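Local coordinates for hypothetical protein TTHA1281 (Thermus thermophilus, PDB 2E6X), which is of unknown function but belongs to the DUF3248 family and forms a two-chain assembly of small alpha/beta subunits, at residues A[17-22]-A[44-49]; A[28-33]-A[62-67]. All coordinates share one frame; numbering follows the deposited sequence.

In the fold
Both contacts build on one three-stranded mixed sheet, ordered 13-19, 26-32, 62-66. Contact 2 is inside it, joining the parallel strands 26-32 and 62-66; contact 1 fastens the loop between helices 36-41 and 50-58 to the end of strand 13-19. Their centres lie about 14 Å apart, yet they touch: Leu45 CD2 packs 3.7 Å from Arg29 NH2, and Met17 meets Val28 across neighbouring antiparallel strands. Along the chain the segments alternate, 17-22, 28-33, 44-49, 62-67, so the long connection between the parallel strands is tied down partway by contact 1. Both contacts also reach the second subunit, which places them near the dimer interface.

Contact 1. Residues A[17-22]-A[44-49]; sequences MGRAED and RLLNLP
Arg19 and Leu46 join their backbones through two reciprocal hydrogen bonds, Arg19 N to Leu46 O at 2.7 Å and Leu46 N to Arg19 O at 2.8 Å. The second is almost straight (174° at the hydrogen). The reciprocity of the two bonds identifies a hydrogen-bonded antiparallel pair; both donors also lie in the plane of the carbonyl they meet. The absence of a side chain at Gly18 lets its CA settle beside Leu46 O and Leu45.

Leu45 can be followed outward. Leu45 CB lies 3.9 Å from Gly18 CA and also touches Arg19 O. CG stands anti to the carbonyl carbon (chi1 -61°), and the two methyls then fork along the opposing backbone: Leu45 CD1 reaches Gly18 N at 3.9 Å, while Leu45 CD2 comes within 4.1 Å of Ala20 CA. Val27 and Arg29 of strand 26-32 also touch this side chain.

Arg19 runs alongside Leu46, pointing the same way, after its CB has met Leu48 CD1. A bend at chi3 (82°) turns the guanidinium back on its own chain, where NE (2.9 Å) and NH2 of Arg19 together grip Ala20 O side-on. This double hold restrains the group's rotation, and Leu46 CD1 covers one face, 4.0 Å from Arg19 NH2. Crossing Leu46 at about a right angle, Glu21 brings CG to 3.8 Å from Leu46 CG. Arg44 O is satisfied by two waters, one accepting from Glu21 N and the other donating to Glu21 OE1.

Beyond the pair, Leu48 packs on Met53 and Leu56 of helix 50-58, and its N is bonded to Glu2 OE2 of the second subunit. The arrangement is a single, isolated beta bridge, by which an interhelical loop is pinned to the end of strand 13-19.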
loop_
_atom_site.group_PDB
_atom_site.type_symbol
_atom_site.label_atom_id
_atom_site.label_comp_id
_atom_site.label_asym_id
_atom_site.label_seq_id
_atom_site.Cartn_x
_atom_site.Cartn_y
_atom_site.Cartn_z
HETATM N N MSE A 17 3.062 3.957 -5.918
HETATM C CA MSE A 17 1.778 3.611 -6.508
HETATM C C MSE A 17 1.448 4.507 -7.671
HETATM O O MSE A 17 2.018 5.580 -7.816
HETATM C CB MSE A 17 0.694 3.744 -5.476
HETATM C CG MSE A 17 0.753 5.094 -4.854
HETATM SE SE MSE A 17 -0.337 5.107 -3.351
HETATM C CE MSE A 17 -1.945 4.290 -4.088
ATOM N N GLY A 18 0.484 4.056 -8.471
ATOM C CA GLY A 18 0.064 4.805 -9.634
ATOM C C GLY A 18 -0.711 3.872 -10.549
ATOM O O GLY A 18 -0.812 2.644 -10.322
ATOM N N ARG A 19 -1.290 4.441 -11.590
ATOM C CA ARG A 19 -2.060 3.611 -12.480
ATOM C C ARG A 19 -1.184 2.910 -13.500
ATOM O O ARG A 19 -0.168 3.443 -13.936
ATOM C CB ARG A 19 -3.139 4.433 -13.210
ATOM C CG ARG A 19 -4.344 3.582 -13.650
ATOM C CD ARG A 19 -5.136 4.264 -14.791
ATOM N NE ARG A 19 -4.445 3.967 -16.030
ATOM C CZ ARG A 19 -4.538 4.657 -17.159
ATOM N NH1 ARG A 19 -5.335 5.735 -17.240
ATOM N NH2 ARG A 19 -3.788 4.277 -18.205
ATOM N N ALA A 20 -1.561 1.683 -13.858
ATOM C CA ALA A 20 -0.824 0.947 -14.885
ATOM C C ALA A 20 -1.001 1.782 -16.170
ATOM O O ALA A 20 -2.050 2.397 -16.366
ATOM C CB ALA A 20 -1.464 -0.405 -15.078
ATOM N N GLU A 21 -0.000 1.803 -17.043
ATOM C CA GLU A 21 -0.098 2.578 -18.287
ATOM C C GLU A 21 -1.091 2.116 -19.325
ATOM O O GLU A 21 -1.598 2.930 -20.096
ATOM C CB GLU A 21 1.255 2.672 -19.000
ATOM C CG GLU A 21 1.979 3.961 -18.708
ATOM C CD GLU A 21 2.988 4.306 -19.784
ATOM O OE1 GLU A 21 3.918 3.495 -19.993
ATOM O OE2 GLU A 21 2.841 5.383 -20.421
ATOM N N ASP A 22 -1.362 0.820 -19.361
ATOM C CA ASP A 22 -2.244 0.256 -20.370
ATOM C C ASP A 22 -3.549 -0.402 -19.874
ATOM O O ASP A 22 -4.273 -1.010 -20.662
ATOM C CB ASP A 22 -1.430 -0.740 -21.224
ATOM C CG ASP A 22 -0.792 -1.869 -20.387
ATOM O OD1 ASP A 22 -0.894 -1.848 -19.125
ATOM O OD2 ASP A 22 -0.175 -2.774 -20.997
ATOM N N ARG A 44 7.063 2.208 -15.912
ATOM C CA ARG A 44 6.495 3.358 -15.245
ATOM C C ARG A 44 5.002 3.322 -14.998
ATOM O O ARG A 44 4.234 2.908 -15.843
ATOM C CB ARG A 44 6.796 4.642 -16.040
ATOM C CG ARG A 44 8.249 5.070 -16.033
ATOM C CD ARG A 44 8.816 5.130 -14.625
ATOM N NE ARG A 44 10.252 5.420 -14.635
ATOM C CZ ARG A 44 11.183 4.623 -15.162
ATOM N NH1 ARG A 44 10.843 3.463 -15.728
ATOM N NH2 ARG A 44 12.458 4.996 -15.142
ATOM N N LEU A 45 4.610 3.820 -13.840
ATOM C CA LEU A 45 3.188 3.957 -13.463
ATOM C C LEU A 45 2.779 5.414 -13.626
ATOM O O LEU A 45 3.616 6.295 -13.517
ATOM C CB LEU A 45 2.967 3.599 -12.012
ATOM C CG LEU A 45 3.349 2.152 -11.711
ATOM C CD1 LEU A 45 3.250 1.903 -10.224
ATOM C CD2 LEU A 45 2.486 1.220 -12.495
ATOM N N LEU A 46 1.486 5.666 -13.824
ATOM C CA LEU A 46 0.992 7.031 -14.000
ATOM C C LEU A 46 0.357 7.667 -12.770
ATOM O O LEU A 46 -0.425 7.008 -12.031
ATOM C CB LEU A 46 -0.024 7.060 -15.147
ATOM C CG LEU A 46 0.521 6.787 -16.561
ATOM C CD1 LEU A 46 -0.628 6.677 -17.546
ATOM C CD2 LEU A 46 1.490 7.922 -16.972
ATOM N N ASN A 47 0.667 8.958 -12.556
ATOM C CA ASN A 47 0.051 9.683 -11.439
ATOM C C ASN A 47 -1.443 9.710 -11.705
ATOM O O ASN A 47 -1.882 9.617 -12.859
ATOM C CB ASN A 47 0.514 11.144 -11.364
ATOM C CG ASN A 47 2.015 11.270 -11.247
ATOM O OD1 ASN A 47 2.647 10.555 -10.466
ATOM N ND2 ASN A 47 2.597 12.178 -12.037
ATOM N N LEU A 48 -2.239 9.800 -10.653
ATOM C CA LEU A 48 -3.671 9.914 -10.886
ATOM C C LEU A 48 -4.288 10.635 -9.688
ATOM O O LEU A 48 -3.712 10.637 -8.589
ATOM C CB LEU A 48 -4.321 8.526 -11.120
ATOM C CG LEU A 48 -4.450 7.687 -9.864
ATOM C CD1 LEU A 48 -5.053 6.331 -10.217
ATOM C CD2 LEU A 48 -3.110 7.489 -9.257
ATOM N N PRO A 49 -5.451 11.270 -9.892
ATOM C CA PRO A 49 -6.113 11.990 -8.796
ATOM C C PRO A 49 -6.431 11.048 -7.654
ATOM O O PRO A 49 -6.650 9.850 -7.871
ATOM C CB PRO A 49 -7.402 12.537 -9.443
ATOM C CG PRO A 49 -7.084 12.613 -10.930
ATOM C CD PRO A 49 -6.191 11.408 -11.170
HETATM O O HOH W 1 2.900 7.823 -10.156
HETATM O O HOH W 2 2.397 0.654 -16.337
HETATM O O HOH W 3 4.575 1.405 -18.417
#

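Contact 2. Residues A[28-33]-A[62-67]; sequences VRVGLA and VRVEWV
Val30 O takes a backbone bond from Val67 N (2.9 Å) and a CA-H contact from Trp66 CA, and lies over one face of the Trp66 ring. It belongs to a parallel strand pair of a beta-alpha-beta crossover through helices 36-41 and 50-58; the strand directions differ by 22°. Val28 N donates to Arg63 O and Val28 O accepts from Glu65 N, flanking bridge partner Val64, the usual parallel pattern.

With CG anti to the backbone N (chi1 -178°), Trp66 swings its indole back over strand 26-32. Val30 CG1 packs 3.5 Å from Trp66 CE3, and Gly31 CA makes a CH-pi contact 4.0 Å from the centroid of the Trp66 six-membered ring. Replacing the indole with an alanine here is likely to uncover Gly31 CA and Val30 O and leave Val30 CG1 without its aromatic neighbour.

On the other face, Arg29 and Glu65 run side by side: Arg29 NE donates to Glu65 OE1 at 3.1 Å, a hydrogen-bonded salt bridge on the syn side, 31° out of the carboxylate plane, while Arg29 NH2 bonds to Pro43 O. Arg63 NE adds a weak bond to Glu65 OE2. A water accepts from Leu32 N and donates to Val67 O at 2.8 Å.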
loop_
_atom_site.group_PDB
_atom_site.type_symbol
_atom_site.label_atom_id
_atom_site.label_comp_id
_atom_site.label_asym_id
_atom_site.label_seq_id
_atom_site.Cartn_x
_atom_site.Cartn_y
_atom_site.Cartn_z
ATOM N N VAL A 28 0.143 -1.038 -6.704
ATOM C CA VAL A 28 0.894 -0.688 -5.506
ATOM C C VAL A 28 2.138 -1.554 -5.515
ATOM O O VAL A 28 2.061 -2.806 -5.653
ATOM C CB VAL A 28 0.069 -0.931 -4.254
ATOM C CG1 VAL A 28 0.954 -0.841 -2.995
ATOM C CG2 VAL A 28 -1.050 0.133 -4.221
ATOM N N ARG A 29 3.295 -0.911 -5.449
ATOM C CA ARG A 29 4.524 -1.694 -5.416
ATOM C C ARG A 29 5.129 -1.548 -4.035
ATOM O O ARG A 29 5.180 -0.433 -3.496
ATOM C CB ARG A 29 5.515 -1.227 -6.490
ATOM C CG ARG A 29 4.997 -1.462 -7.862
ATOM C CD ARG A 29 5.898 -0.845 -8.903
ATOM N NE ARG A 29 5.450 -1.252 -10.238
ATOM C CZ ARG A 29 5.868 -0.686 -11.355
ATOM N NH1 ARG A 29 6.754 0.315 -11.289
ATOM N NH2 ARG A 29 5.374 -1.095 -12.527
ATOM N N VAL A 30 5.574 -2.667 -3.469
ATOM C CA VAL A 30 6.179 -2.662 -2.137
ATOM C C VAL A 30 7.420 -3.562 -2.035
ATOM O O VAL A 30 7.485 -4.641 -2.639
ATOM C CB VAL A 30 5.153 -3.095 -1.067
ATOM C CG1 VAL A 30 4.735 -4.568 -1.280
ATOM C CG2 VAL A 30 5.759 -2.936 0.312
ATOM N N GLY A 31 8.407 -3.115 -1.271
ATOM C CA GLY A 31 9.618 -3.897 -1.112
ATOM C C GLY A 31 10.451 -3.331 0.031
ATOM O O GLY A 31 10.088 -2.301 0.606
ATOM N N LEU A 32 11.537 -4.008 0.374
ATOM C CA LEU A 32 12.418 -3.499 1.425
ATOM C C LEU A 32 13.142 -2.278 0.909
ATOM O O LEU A 32 13.287 -2.103 -0.307
ATOM C CB LEU A 32 13.462 -4.538 1.817
ATOM C CG LEU A 32 12.980 -5.717 2.655
ATOM C CD1 LEU A 32 14.129 -6.675 2.852
ATOM C CD2 LEU A 32 12.440 -5.206 3.995
ATOM N N ALA A 33 13.638 -1.454 1.828
ATOM C CA ALA A 33 14.379 -0.247 1.441
ATOM C C ALA A 33 15.583 -0.586 0.548
ATOM O O ALA A 33 15.948 0.185 -0.328
ATOM C CB ALA A 33 14.858 0.516 2.688
ATOM N N VAL A 62 -7.051 -3.318 -8.233
ATOM C CA VAL A 62 -5.746 -3.009 -7.633
ATOM C C VAL A 62 -4.871 -4.268 -7.675
ATOM O O VAL A 62 -5.358 -5.382 -7.478
ATOM C CB VAL A 62 -5.856 -2.698 -6.132
ATOM C CG1 VAL A 62 -4.526 -2.116 -5.623
ATOM C CG2 VAL A 62 -6.968 -1.766 -5.864
ATOM N N ARG A 63 -3.590 -4.062 -7.930
ATOM C CA ARG A 63 -2.639 -5.127 -7.984
ATOM C C ARG A 63 -1.477 -4.710 -7.092
ATOM O O ARG A 63 -0.873 -3.657 -7.288
ATOM C CB ARG A 63 -2.140 -5.351 -9.395
ATOM C CG ARG A 63 -1.012 -6.419 -9.455
ATOM C CD ARG A 63 -0.685 -6.816 -10.894
ATOM N NE ARG A 63 0.511 -7.672 -10.940
ATOM C CZ ARG A 63 0.476 -8.983 -10.725
ATOM N NH1 ARG A 63 -0.689 -9.605 -10.450
ATOM N NH2 ARG A 63 1.592 -9.687 -10.823
ATOM N N VAL A 64 -1.197 -5.516 -6.098
ATOM C CA VAL A 64 -0.068 -5.210 -5.204
ATOM C C VAL A 64 1.118 -6.041 -5.697
ATOM O O VAL A 64 0.996 -7.249 -5.941
ATOM C CB VAL A 64 -0.392 -5.538 -3.760
ATOM C CG1 VAL A 64 0.878 -5.224 -2.822
ATOM C CG2 VAL A 64 -1.594 -4.686 -3.349
ATOM N N GLU A 65 2.261 -5.392 -5.824
ATOM C CA GLU A 65 3.452 -6.035 -6.393
ATOM C C GLU A 65 4.659 -6.013 -5.483
ATOM O O GLU A 65 5.004 -4.955 -4.947
ATOM C CB GLU A 65 3.794 -5.319 -7.737
ATOM C CG GLU A 65 2.689 -5.470 -8.784
ATOM C CD GLU A 65 2.939 -4.673 -10.061
ATOM O OE1 GLU A 65 4.024 -4.031 -10.207
ATOM O OE2 GLU A 65 2.039 -4.691 -10.935
ATOM N N TRP A 66 5.347 -7.150 -5.359
ATOM C CA TRP A 66 6.507 -7.176 -4.481
ATOM C C TRP A 66 7.755 -7.009 -5.321
ATOM O O TRP A 66 7.939 -7.694 -6.325
ATOM C CB TRP A 66 6.585 -8.484 -3.687
ATOM C CG TRP A 66 7.747 -8.487 -2.755
ATOM C CD1 TRP A 66 9.016 -8.966 -2.995
ATOM C CD2 TRP A 66 7.767 -7.928 -1.450
ATOM N NE1 TRP A 66 9.820 -8.738 -1.896
ATOM C CE2 TRP A 66 9.080 -8.096 -0.937
ATOM C CE3 TRP A 66 6.800 -7.306 -0.649
ATOM C CZ2 TRP A 66 9.451 -7.641 0.329
ATOM C CZ3 TRP A 66 7.173 -6.855 0.610
ATOM C CH2 TRP A 66 8.487 -7.034 1.081
ATOM N N VAL A 67 8.593 -6.067 -4.924
ATOM C CA VAL A 67 9.823 -5.785 -5.635
ATOM C C VAL A 67 10.988 -6.390 -4.897
ATOM O O VAL A 67 11.306 -5.947 -3.809
ATOM C CB VAL A 67 10.070 -4.278 -5.694
ATOM C CG1 VAL A 67 11.333 -4.020 -6.462
ATOM C CG2 VAL A 67 8.856 -3.556 -6.326
HETATM O O HOH W 4 12.418 -6.387 -1.320
#